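Long-range contact in lambda integrase (PDB 1AE9), which catalyses the site-specific DNA recombination that inserts phage lambda into the host genome and, together with excisionase, excises the prophage: residues K11-A16 and A116-L122. Residues are numbered along the deposited sequence; the frame is centred on the assembly and turned at random.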
ATOM      1  N   LYS A  11     -18.285 -11.739 -16.761  1.00 15.24           N
ATOM      2  CA  LYS A  11     -18.002 -12.991 -16.040  1.00 15.23           C
ATOM      3  C   LYS A  11     -17.452 -12.647 -14.650  1.00 15.45           C
ATOM      4  O   LYS A  11     -17.853 -13.238 -13.642  1.00 15.64           O
ATOM      5  CB  LYS A  11     -16.991 -13.855 -16.803  1.00 14.79           C
ATOM      6  CG  LYS A  11     -17.390 -14.201 -18.229  1.00 16.36           C
ATOM      7  CD  LYS A  11     -18.730 -14.923 -18.291  1.00 18.51           C
ATOM      8  CE  LYS A  11     -19.039 -15.377 -19.714  1.00 19.39           C
ATOM      9  NZ  LYS A  11     -20.391 -15.972 -19.821  1.00 19.81           N
ATOM     10  N   ILE A  12     -16.538 -11.682 -14.603  1.00 15.68           N
ATOM     11  CA  ILE A  12     -15.943 -11.237 -13.345  1.00 14.89           C
ATOM     12  C   ILE A  12     -17.018 -10.570 -12.483  1.00 16.53           C
ATOM     13  O   ILE A  12     -17.067 -10.776 -11.263  1.00 16.21           O
ATOM     14  CB  ILE A  12     -14.781 -10.248 -13.601  1.00 14.35           C
ATOM     15  CG1 ILE A  12     -13.656 -10.959 -14.366  1.00 14.32           C
ATOM     16  CG2 ILE A  12     -14.286  -9.658 -12.276  1.00 12.47           C
ATOM     17  CD1 ILE A  12     -12.492 -10.063 -14.794  1.00 13.60           C
ATOM     18  N   TYR A  13     -17.879  -9.778 -13.124  1.00 16.28           N
ATOM     19  CA  TYR A  13     -18.979  -9.093 -12.448  1.00 14.84           C
ATOM     20  C   TYR A  13     -19.859 -10.133 -11.755  1.00 15.09           C
ATOM     21  O   TYR A  13     -20.252  -9.951 -10.603  1.00 14.52           O
ATOM     22  CB  TYR A  13     -19.801  -8.288 -13.466  1.00 15.07           C
ATOM     23  CG  TYR A  13     -20.830  -7.353 -12.865  1.00 14.51           C
ATOM     24  CD1 TYR A  13     -22.093  -7.814 -12.505  1.00 15.40           C
ATOM     25  CD2 TYR A  13     -20.538  -6.006 -12.658  1.00 15.59           C
ATOM     26  CE1 TYR A  13     -23.039  -6.958 -11.954  1.00 16.89           C
ATOM     27  CE2 TYR A  13     -21.477  -5.144 -12.107  1.00 15.63           C
ATOM     28  CZ  TYR A  13     -22.722  -5.626 -11.756  1.00 16.93           C
ATOM     29  OH  TYR A  13     -23.653  -4.779 -11.191  1.00 20.18           O
ATOM     30  N   GLN A  14     -20.163 -11.223 -12.466  1.00 15.96           N
ATOM     31  CA  GLN A  14     -20.980 -12.314 -11.924  1.00 14.95           C
ATOM     32  C   GLN A  14     -20.259 -12.911 -10.721  1.00 14.17           C
ATOM     33  O   GLN A  14     -20.856 -13.129  -9.662  1.00 13.26           O
ATOM     34  CB  GLN A  14     -21.184 -13.405 -12.992  1.00 15.83           C
ATOM     35  CG  GLN A  14     -22.046 -14.605 -12.568  1.00 19.16           C
ATOM     36  CD  GLN A  14     -21.345 -15.568 -11.604  1.00 23.70           C
ATOM     37  OE1 GLN A  14     -20.244 -16.042 -11.879  1.00 27.41           O
ATOM     38  NE2 GLN A  14     -21.983 -15.858 -10.473  1.00 24.50           N
ATOM     39  N   ALA A  15     -18.970 -13.193 -10.910  1.00 15.54           N
ATOM     40  CA  ALA A  15     -18.132 -13.791  -9.875  1.00 16.04           C
ATOM     41  C   ALA A  15     -18.030 -12.920  -8.627  1.00 18.25           C
ATOM     42  O   ALA A  15     -17.761 -13.427  -7.541  1.00 20.06           O
ATOM     43  CB  ALA A  15     -16.748 -14.088 -10.435  1.00 16.43           C
ATOM     44  N   ALA A  16     -18.261 -11.617  -8.785  1.00 19.24           N
ATOM     45  CA  ALA A  16     -18.213 -10.656  -7.676  1.00 19.27           C
ATOM     46  C   ALA A  16     -19.451 -10.768  -6.770  1.00 20.33           C
ATOM     47  O   ALA A  16     -19.645  -9.964  -5.850  1.00 19.30           O
ATOM     48  CB  ALA A  16     -18.074  -9.231  -8.221  1.00 16.87           C
ATOM     49  N   ALA A 116     -12.124 -11.704  -7.502  1.00 14.87           N
ATOM     50  CA  ALA A 116     -13.325 -11.982  -8.291  1.00 15.62           C
ATOM     51  C   ALA A 116     -12.889 -12.564  -9.646  1.00 16.44           C
ATOM     52  O   ALA A 116     -13.518 -13.477 -10.177  1.00 17.45           O
ATOM     53  CB  ALA A 116     -14.139 -10.703  -8.500  1.00 15.56           C
ATOM     54  N   ARG A 117     -11.797 -12.040 -10.193  1.00 15.22           N
ATOM     55  CA  ARG A 117     -11.270 -12.515 -11.467  1.00 15.18           C
ATOM     56  C   ARG A 117     -10.947 -14.002 -11.374  1.00 16.83           C
ATOM     57  O   ARG A 117     -11.305 -14.778 -12.265  1.00 17.37           O
ATOM     58  CB  ARG A 117     -10.014 -11.733 -11.842  1.00 14.05           C
ATOM     59  CG  ARG A 117      -9.491 -12.012 -13.233  1.00 14.63           C
ATOM     60  CD  ARG A 117      -8.119 -11.396 -13.401  1.00 16.30           C
ATOM     61  NE  ARG A 117      -7.114 -12.082 -12.584  1.00 18.27           N
ATOM     62  CZ  ARG A 117      -6.074 -11.489 -12.004  1.00 17.11           C
ATOM     63  NH1 ARG A 117      -5.896 -10.181 -12.129  1.00 16.64           N
ATOM     64  NH2 ARG A 117      -5.163 -12.220 -11.367  1.00 16.15           N
ATOM     65  N   LYS A 118     -10.256 -14.400 -10.307  1.00 16.98           N
ATOM     66  CA  LYS A 118      -9.919 -15.808 -10.114  1.00 16.35           C
ATOM     67  C   LYS A 118     -11.187 -16.643  -9.973  1.00 16.71           C
ATOM     68  O   LYS A 118     -11.302 -17.711 -10.568  1.00 17.76           O
ATOM     69  CB  LYS A 118      -9.049 -15.999  -8.869  1.00 15.95           C
ATOM     70  CG  LYS A 118      -7.638 -15.497  -9.012  1.00 16.71           C
ATOM     71  CD  LYS A 118      -6.861 -15.723  -7.731  1.00 16.94           C
ATOM     72  CE  LYS A 118      -5.464 -15.182  -7.860  1.00 19.76           C
ATOM     73  NZ  LYS A 118      -4.704 -15.428  -6.614  1.00 21.06           N
ATOM     74  N   ALA A 119     -12.149 -16.137  -9.207  1.00 15.64           N
ATOM     75  CA  ALA A 119     -13.411 -16.835  -8.984  1.00 16.47           C
ATOM     76  C   ALA A 119     -14.182 -17.127 -10.269  1.00 17.66           C
ATOM     77  O   ALA A 119     -14.893 -18.126 -10.336  1.00 18.31           O
ATOM     78  CB  ALA A 119     -14.291 -16.051  -8.008  1.00 15.64           C
ATOM     79  N   SER A 120     -14.061 -16.251 -11.268  1.00 18.10           N
ATOM     80  CA  SER A 120     -14.750 -16.431 -12.553  1.00 18.27           C
ATOM     81  C   SER A 120     -14.219 -17.642 -13.323  1.00 19.36           C
ATOM     82  O   SER A 120     -14.934 -18.235 -14.129  1.00 19.13           O
ATOM     83  CB  SER A 120     -14.609 -15.189 -13.437  1.00 15.75           C
ATOM     84  OG  SER A 120     -13.307 -15.095 -14.001  1.00 14.29           O
ATOM     85  N   GLY A 121     -12.956 -17.988 -13.100  1.00 18.77           N
ATOM     86  CA  GLY A 121     -12.386 -19.125 -13.786  1.00 18.99           C
ATOM     87  C   GLY A 121     -11.947 -18.845 -15.209  1.00 20.20           C
ATOM     88  O   GLY A 121     -11.683 -19.779 -15.963  1.00 21.83           O
ATOM     89  N   LEU A 122     -11.866 -17.575 -15.589  1.00 19.35           N
ATOM     90  CA  LEU A 122     -11.434 -17.217 -16.936  1.00 19.91           C
ATOM     91  C   LEU A 122      -9.960 -17.538 -17.135  1.00 22.25           C
ATOM     92  O   LEU A 122      -9.182 -17.521 -16.183  1.00 22.55           O
ATOM     93  CB  LEU A 122     -11.629 -15.721 -17.185  1.00 19.24           C
ATOM     94  CG  LEU A 122     -13.041 -15.152 -17.295  1.00 19.61           C
ATOM     95  CD1 LEU A 122     -12.955 -13.641 -17.357  1.00 17.82           C
ATOM     96  CD2 LEU A 122     -13.743 -15.699 -18.525  1.00 19.03           C
TER
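Ala15 meets a flat backbone group: its CB lies 3.3 Å from Ala116 O, approaching the oxygen end of that peptide unit rather than its carbonyl carbon, and 3.5 Å from Ser120 N. Since Ser120 N donates to Ala116 O within the helix, the methyl presses against a helical hydrogen bond. The guanidinium of Arg117 extends beyond the interface; its NH1 donates to Pro129 O and its NH2 to Ser58 O of a third subunit. The Arg117 stem does take part, with CG 3.9 Å from Ile12 CD1 and the two side chains running alongside each other in the same direction. On the other branch, Ile12 CG2 sits 3.9 Å from Ala116 CB.

The axes of 11-15 and 116-120 come within 7.7 Å at a near-perpendicular 103°, consistent with the small Ala15, Ala116 and Ser120 at the crossing, which joins helices 6-15 and 106-120 in the catalytic domain of this tyrosine recombinase. Leu23 of helix 21-33 touches both Ala16 and Ala116.

Near the C-terminal end of helix 106-120, Ser120 OG (chi1 75°) turns back to donate to Arg117 O at 2.7 Å; the same OG accepts from Leu122 N at 3.3 Å, and this second bond makes an ST turn. Gly121 is the first residue to leave helical geometry, with positive phi, and Leu122 lies roughly perpendicular to the Lys11 side chain, its CD2 4.0 Å from Lys11 CG.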